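Local coordinates for CurH (Lyngbya majuscula, PDB 3KG7), which probably catalyses the dehydration of a beta-hydroxyacyl intermediate as the dehydratase domain of a module in the curacin polyketide synthase, at residues Thr46-Ile55 and Val68-Leu79. Sequence-based numbering, arbitrary orientation.
Sequences TPVIPGVSYI and VEDINFQQPLFL
Phe73 lays one face of its ring over the backbone of Gly51: Gly51 CA lies 3.8 Å from the ring centroid, 19° off the normal, which meets the criterion for a CH-pi contact, though its position is offset toward the rim. CG of Phe73 sits beside the backbone N (chi1 -42°) and roughly anti to the carbonyl carbon, which brings the ring over Gly51, while Ile55 CD1 approaches the ring edge near its plane. The same methyl also meets Ile71 CD1 at 3.8 Å, the two side chains crossing at about a right angle. Through Ile55, helix 52-62 packs on strand 66-73, as in the central helix wrapped by sheet in a hotdog fold; this domain is a double hotdog, and Pro228 and Met234 of strand 225-236 touch Phe73 and Ile55, respectively. Beyond Phe73, segments 46-55 and 68-79 draw together at Val48 and Phe78, a non-hydrogen-bonded antiparallel pair (CA-CA 4.3 Å) bracketed by two backbone bonds: Leu79 N to Pro47 O, 2.9 Å, and Ile49 N to Leu77 O, 3.1 Å and almost straight at 175°. Beside this bridge, Ile49 CD1 sits 3.7 Å from Leu77 CD1, and Tyr54, which also touches strand 117-124, brings OH within 3.4 Å of Leu77 CB. Val48 spreads its methyls over two neighbours, CG1 against Pro76 CB and CG2 at 3.7 Å from Phe78 CB, while Val48 O accepts a hydrogen bond from His41 ND1.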
ATOM      1  N   THR C  46       6.775 -18.709  24.566  1.00 82.89           N
ATOM      2  CA  THR C  46       6.087 -17.640  23.845  1.00 82.00           C
ATOM      3  C   THR C  46       6.123 -17.931  22.343  1.00 83.12           C
ATOM      4  O   THR C  46       7.194 -18.183  21.778  1.00 85.24           O
ATOM      5  CB  THR C  46       6.709 -16.250  24.140  1.00 80.55           C
ATOM      6  OG1 THR C  46       6.829 -16.066  25.558  1.00 81.70           O
ATOM      7  CG2 THR C  46       5.853 -15.135  23.569  1.00 79.12           C
ATOM      8  N   PRO C  47       4.948 -17.919  21.692  1.00 82.69           N
ATOM      9  CA  PRO C  47       4.938 -18.086  20.243  1.00 82.22           C
ATOM     10  C   PRO C  47       5.730 -16.960  19.587  1.00 82.75           C
ATOM     11  O   PRO C  47       5.421 -15.776  19.783  1.00 82.13           O
ATOM     12  CB  PRO C  47       3.450 -17.986  19.881  1.00 83.18           C
ATOM     13  CG  PRO C  47       2.723 -18.317  21.161  1.00 83.03           C
ATOM     14  CD  PRO C  47       3.590 -17.758  22.245  1.00 82.63           C
ATOM     15  N   VAL C  48       6.764 -17.345  18.842  1.00 82.92           N
ATOM     16  CA  VAL C  48       7.650 -16.402  18.155  1.00 82.58           C
ATOM     17  C   VAL C  48       7.882 -16.866  16.731  1.00 81.67           C
ATOM     18  O   VAL C  48       8.025 -18.064  16.491  1.00 84.15           O
ATOM     19  CB  VAL C  48       9.029 -16.314  18.857  1.00 82.24           C
ATOM     20  CG1 VAL C  48       9.990 -15.442  18.058  1.00 80.89           C
ATOM     21  CG2 VAL C  48       8.884 -15.790  20.292  1.00 82.68           C
ATOM     22  N   ILE C  49       7.926 -15.913  15.800  1.00 81.48           N
ATOM     23  CA  ILE C  49       8.260 -16.171  14.390  1.00 80.62           C
ATOM     24  C   ILE C  49       9.771 -16.242  14.228  1.00 81.00           C
ATOM     25  O   ILE C  49      10.459 -15.233  14.427  1.00 81.87           O
ATOM     26  CB  ILE C  49       7.789 -15.029  13.478  1.00 80.58           C
ATOM     27  CG1 ILE C  49       6.277 -14.852  13.533  1.00 77.99           C
ATOM     28  CG2 ILE C  49       8.253 -15.257  12.032  1.00 82.81           C
ATOM     29  CD1 ILE C  49       5.800 -13.741  12.645  1.00 79.80           C
ATOM     30  N   PRO C  50      10.302 -17.418  13.847  1.00 82.46           N
ATOM     31  CA  PRO C  50      11.743 -17.476  13.603  1.00 82.06           C
ATOM     32  C   PRO C  50      12.136 -16.638  12.373  1.00 82.80           C
ATOM     33  O   PRO C  50      11.396 -16.566  11.374  1.00 80.54           O
ATOM     34  CB  PRO C  50      12.010 -18.965  13.383  1.00 83.42           C
ATOM     35  CG  PRO C  50      10.706 -19.500  12.891  1.00 86.62           C
ATOM     36  CD  PRO C  50       9.645 -18.713  13.602  1.00 85.21           C
ATOM     37  N   GLY C  51      13.295 -15.992  12.491  1.00 83.87           N
ATOM     38  CA  GLY C  51      13.813 -15.065  11.484  1.00 82.86           C
ATOM     39  C   GLY C  51      13.761 -15.551  10.052  1.00 82.77           C
ATOM     40  O   GLY C  51      13.362 -14.797   9.155  1.00 83.61           O
ATOM     41  N   VAL C  52      14.152 -16.804   9.824  1.00 82.42           N
ATOM     42  CA  VAL C  52      14.168 -17.355   8.459  1.00 83.32           C
ATOM     43  C   VAL C  52      12.811 -17.302   7.723  1.00 84.24           C
ATOM     44  O   VAL C  52      12.766 -17.418   6.496  1.00 87.90           O
ATOM     45  CB  VAL C  52      14.793 -18.782   8.375  1.00 83.35           C
ATOM     46  CG1 VAL C  52      16.266 -18.746   8.787  1.00 81.24           C
ATOM     47  CG2 VAL C  52      13.997 -19.803   9.197  1.00 81.75           C
ATOM     48  N   SER C  53      11.727 -17.098   8.469  1.00 82.40           N
ATOM     49  CA  SER C  53      10.386 -16.957   7.889  1.00 80.66           C
ATOM     50  C   SER C  53      10.323 -15.819   6.898  1.00 80.91           C
ATOM     51  O   SER C  53       9.642 -15.909   5.874  1.00 83.25           O
ATOM     52  CB  SER C  53       9.339 -16.716   8.973  1.00 78.54           C
ATOM     53  OG  SER C  53       9.417 -17.717   9.963  1.00 81.51           O
ATOM     54  N   TYR C  54      11.027 -14.740   7.208  1.00 79.96           N
ATOM     55  CA  TYR C  54      11.023 -13.572   6.333  1.00 80.65           C
ATOM     56  C   TYR C  54      11.737 -13.846   5.018  1.00 81.59           C
ATOM     57  O   TYR C  54      11.351 -13.302   3.989  1.00 82.33           O
ATOM     58  CB  TYR C  54      11.581 -12.347   7.062  1.00 78.27           C
ATOM     59  CG  TYR C  54      10.892 -12.147   8.389  1.00 78.09           C
ATOM     60  CD1 TYR C  54       9.514 -11.964   8.455  1.00 78.53           C
ATOM     61  CD2 TYR C  54      11.610 -12.173   9.583  1.00 77.78           C
ATOM     62  CE1 TYR C  54       8.870 -11.806   9.677  1.00 79.36           C
ATOM     63  CE2 TYR C  54      10.977 -11.998  10.800  1.00 77.26           C
ATOM     64  CZ  TYR C  54       9.611 -11.821  10.841  1.00 76.84           C
ATOM     65  OH  TYR C  54       8.983 -11.649  12.040  1.00 77.47           O
ATOM     66  N   ILE C  55      12.747 -14.718   5.054  1.00 81.16           N
ATOM     67  CA  ILE C  55      13.407 -15.160   3.837  1.00 80.37           C
ATOM     68  C   ILE C  55      12.384 -15.918   3.002  1.00 81.99           C
ATOM     69  O   ILE C  55      12.249 -15.670   1.796  1.00 84.32           O
ATOM     70  CB  ILE C  55      14.641 -16.056   4.105  1.00 79.77           C
ATOM     71  CG1 ILE C  55      15.563 -15.423   5.156  1.00 80.00           C
ATOM     72  CG2 ILE C  55      15.406 -16.289   2.795  1.00 78.82           C
ATOM     73  CD1 ILE C  55      16.620 -16.357   5.719  1.00 79.73           C
ATOM     74  N   VAL C  68      19.092 -14.315  -1.865  1.00 79.45           N
ATOM     75  CA  VAL C  68      18.813 -13.243  -0.905  1.00 81.22           C
ATOM     76  C   VAL C  68      20.042 -12.998  -0.063  1.00 81.75           C
ATOM     77  O   VAL C  68      20.601 -13.931   0.512  1.00 84.83           O
ATOM     78  CB  VAL C  68      17.608 -13.559  -0.005  1.00 81.96           C
ATOM     79  CG1 VAL C  68      17.192 -12.318   0.750  1.00 82.27           C
ATOM     80  CG2 VAL C  68      16.430 -14.054  -0.842  1.00 81.10           C
ATOM     81  N   GLU C  69      20.477 -11.747  -0.003  1.00 82.19           N
ATOM     82  CA  GLU C  69      21.737 -11.437   0.665  1.00 84.02           C
ATOM     83  C   GLU C  69      21.620 -10.352   1.729  1.00 82.74           C
ATOM     84  O   GLU C  69      20.642  -9.607   1.761  1.00 81.93           O
ATOM     85  CB  GLU C  69      22.846 -11.127  -0.354  1.00 84.62           C
ATOM     86  CG  GLU C  69      22.454 -10.197  -1.490  1.00 87.57           C
ATOM     87  CD  GLU C  69      23.377 -10.330  -2.697  1.00 90.24           C
ATOM     88  OE1 GLU C  69      23.806  -9.287  -3.241  1.00 93.75           O
ATOM     89  OE2 GLU C  69      23.678 -11.476  -3.104  1.00 92.17           O
ATOM     90  N   ASP C  70      22.631 -10.290   2.599  1.00 83.53           N
ATOM     91  CA  ASP C  70      22.694  -9.347   3.733  1.00 84.66           C
ATOM     92  C   ASP C  70      21.402  -9.322   4.547  1.00 83.10           C
ATOM     93  O   ASP C  70      20.749  -8.281   4.685  1.00 82.48           O
ATOM     94  CB  ASP C  70      23.068  -7.939   3.266  1.00 88.43           C
ATOM     95  CG  ASP C  70      24.345  -7.919   2.454  1.00 91.57           C
ATOM     96  OD1 ASP C  70      24.284  -8.183   1.230  1.00 91.29           O
ATOM     97  OD2 ASP C  70      25.409  -7.634   3.047  1.00 94.11           O
ATOM     98  N   ILE C  71      21.045 -10.490   5.070  1.00 80.75           N
ATOM     99  CA  ILE C  71      19.828 -10.664   5.845  1.00 80.08           C
ATOM    100  C   ILE C  71      20.128 -10.361   7.301  1.00 80.26           C
ATOM    101  O   ILE C  71      21.087 -10.894   7.861  1.00 81.18           O
ATOM    102  CB  ILE C  71      19.268 -12.103   5.721  1.00 80.52           C
ATOM    103  CG1 ILE C  71      19.005 -12.460   4.248  1.00 78.76           C
ATOM    104  CG2 ILE C  71      17.986 -12.250   6.552  1.00 80.85           C
ATOM    105  CD1 ILE C  71      19.008 -13.954   3.954  1.00 76.71           C
ATOM    106  N   ASN C  72      19.326  -9.481   7.896  1.00 79.58           N
ATOM    107  CA  ASN C  72      19.418  -9.195   9.331  1.00 79.05           C
ATOM    108  C   ASN C  72      18.080  -9.320  10.044  1.00 79.37           C
ATOM    109  O   ASN C  72      17.027  -8.939   9.509  1.00 81.95           O
ATOM    110  CB  ASN C  72      19.986  -7.803   9.593  1.00 80.23           C
ATOM    111  CG  ASN C  72      21.240  -7.522   8.798  1.00 81.03           C
ATOM    112  OD1 ASN C  72      21.186  -7.363   7.572  1.00 81.32           O
ATOM    113  ND2 ASN C  72      22.375  -7.440   9.490  1.00 78.49           N
ATOM    114  N   PHE C  73      18.125  -9.864  11.252  1.00 78.27           N
ATOM    115  CA  PHE C  73      16.946  -9.913  12.099  1.00 77.93           C
ATOM    116  C   PHE C  73      17.138  -8.977  13.274  1.00 78.16           C
ATOM    117  O   PHE C  73      18.157  -9.024  13.969  1.00 78.47           O
ATOM    118  CB  PHE C  73      16.663 -11.329  12.588  1.00 77.63           C
ATOM    119  CG  PHE C  73      16.846 -12.372  11.539  1.00 78.52           C
ATOM    120  CD1 PHE C  73      16.036 -12.389  10.406  1.00 77.89           C
ATOM    121  CD2 PHE C  73      17.836 -13.345  11.676  1.00 78.79           C
ATOM    122  CE1 PHE C  73      16.215 -13.352   9.423  1.00 78.92           C
ATOM    123  CE2 PHE C  73      18.021 -14.323  10.690  1.00 78.69           C
ATOM    124  CZ  PHE C  73      17.207 -14.326   9.564  1.00 78.18           C
ATOM    125  N   GLN C  74      16.154  -8.112  13.471  1.00 78.99           N
ATOM    126  CA  GLN C  74      16.138  -7.187  14.588  1.00 79.85           C
ATOM    127  C   GLN C  74      15.301  -7.815  15.711  1.00 80.70           C
ATOM    128  O   GLN C  74      15.544  -8.966  16.101  1.00 82.22           O
ATOM    129  CB  GLN C  74      15.593  -5.827  14.131  1.00 79.32           C
ATOM    130  CG  GLN C  74      16.450  -5.112  13.074  1.00 78.44           C
ATOM    131  CD  GLN C  74      16.343  -5.729  11.677  1.00 80.31           C
ATOM    132  OE1 GLN C  74      15.266  -5.780  11.089  1.00 82.09           O
ATOM    133  NE2 GLN C  74      17.467  -6.186  11.140  1.00 79.45           N
ATOM    134  N   GLN C  75      14.318  -7.085  16.233  1.00 81.64           N
ATOM    135  CA  GLN C  75      13.468  -7.658  17.278  1.00 81.27           C
ATOM    136  C   GLN C  75      12.501  -8.697  16.699  1.00 79.87           C
ATOM    137  O   GLN C  75      12.028  -8.557  15.565  1.00 78.71           O
ATOM    138  CB  GLN C  75      12.748  -6.589  18.108  1.00 83.01           C
ATOM    139  CG  GLN C  75      12.442  -5.286  17.385  1.00 85.83           C
ATOM    140  CD  GLN C  75      12.222  -4.126  18.354  1.00 88.46           C
ATOM    141  OE1 GLN C  75      12.214  -4.307  19.582  1.00 88.79           O
ATOM    142  NE2 GLN C  75      12.045  -2.926  17.805  1.00 89.20           N
ATOM    143  N   PRO C  76      12.255  -9.776  17.461  1.00 78.40           N
ATOM    144  CA  PRO C  76      11.301 -10.807  17.047  1.00 78.64           C
ATOM    145  C   PRO C  76       9.844 -10.336  17.033  1.00 78.18           C
ATOM    146  O   PRO C  76       9.466  -9.460  17.816  1.00 79.84           O
ATOM    147  CB  PRO C  76      11.477 -11.901  18.109  1.00 78.38           C
ATOM    148  CG  PRO C  76      12.084 -11.221  19.270  1.00 79.05           C
ATOM    149  CD  PRO C  76      12.913 -10.102  18.738  1.00 78.29           C
ATOM    150  N   LEU C  77       9.052 -10.917  16.132  1.00 77.85           N
ATOM    151  CA  LEU C  77       7.602 -10.789  16.174  1.00 77.66           C
ATOM    152  C   LEU C  77       7.083 -11.909  17.065  1.00 79.31           C
ATOM    153  O   LEU C  77       7.140 -13.080  16.688  1.00 81.80           O
ATOM    154  CB  LEU C  77       7.008 -10.894  14.763  1.00 74.60           C
ATOM    155  CG  LEU C  77       5.615 -10.317  14.481  1.00 73.50           C
ATOM    156  CD1 LEU C  77       5.424 -10.124  12.994  1.00 74.06           C
ATOM    157  CD2 LEU C  77       4.501 -11.188  15.027  1.00 72.85           C
ATOM    158  N   PHE C  78       6.605 -11.555  18.254  1.00 80.40           N
ATOM    159  CA  PHE C  78       6.047 -12.543  19.187  1.00 81.46           C
ATOM    160  C   PHE C  78       4.570 -12.277  19.487  1.00 81.79           C
ATOM    161  O   PHE C  78       4.073 -11.157  19.320  1.00 83.11           O
ATOM    162  CB  PHE C  78       6.876 -12.637  20.477  1.00 80.90           C
ATOM    163  CG  PHE C  78       6.915 -11.365  21.280  1.00 81.11           C
ATOM    164  CD1 PHE C  78       6.033 -11.168  22.346  1.00 82.65           C
ATOM    165  CD2 PHE C  78       7.844 -10.371  20.990  1.00 80.80           C
ATOM    166  CE1 PHE C  78       6.065  -9.992  23.104  1.00 81.92           C
ATOM    167  CE2 PHE C  78       7.882  -9.193  21.734  1.00 82.34           C
ATOM    168  CZ  PHE C  78       6.994  -9.003  22.796  1.00 81.83           C
ATOM    169  N   LEU C  79       3.870 -13.319  19.909  1.00 81.22           N
ATOM    170  CA  LEU C  79       2.463 -13.205  20.244  1.00 81.32           C
ATOM    171  C   LEU C  79       2.313 -13.496  21.724  1.00 82.73           C
ATOM    172  O   LEU C  79       2.275 -14.658  22.143  1.00 83.78           O
ATOM    173  CB  LEU C  79       1.629 -14.152  19.380  1.00 78.70           C
ATOM    174  CG  LEU C  79       1.881 -13.994  17.873  1.00 78.24           C
ATOM    175  CD1 LEU C  79       1.042 -14.969  17.071  1.00 78.32           C
ATOM    176  CD2 LEU C  79       1.623 -12.564  17.401  1.00 77.78           C
TER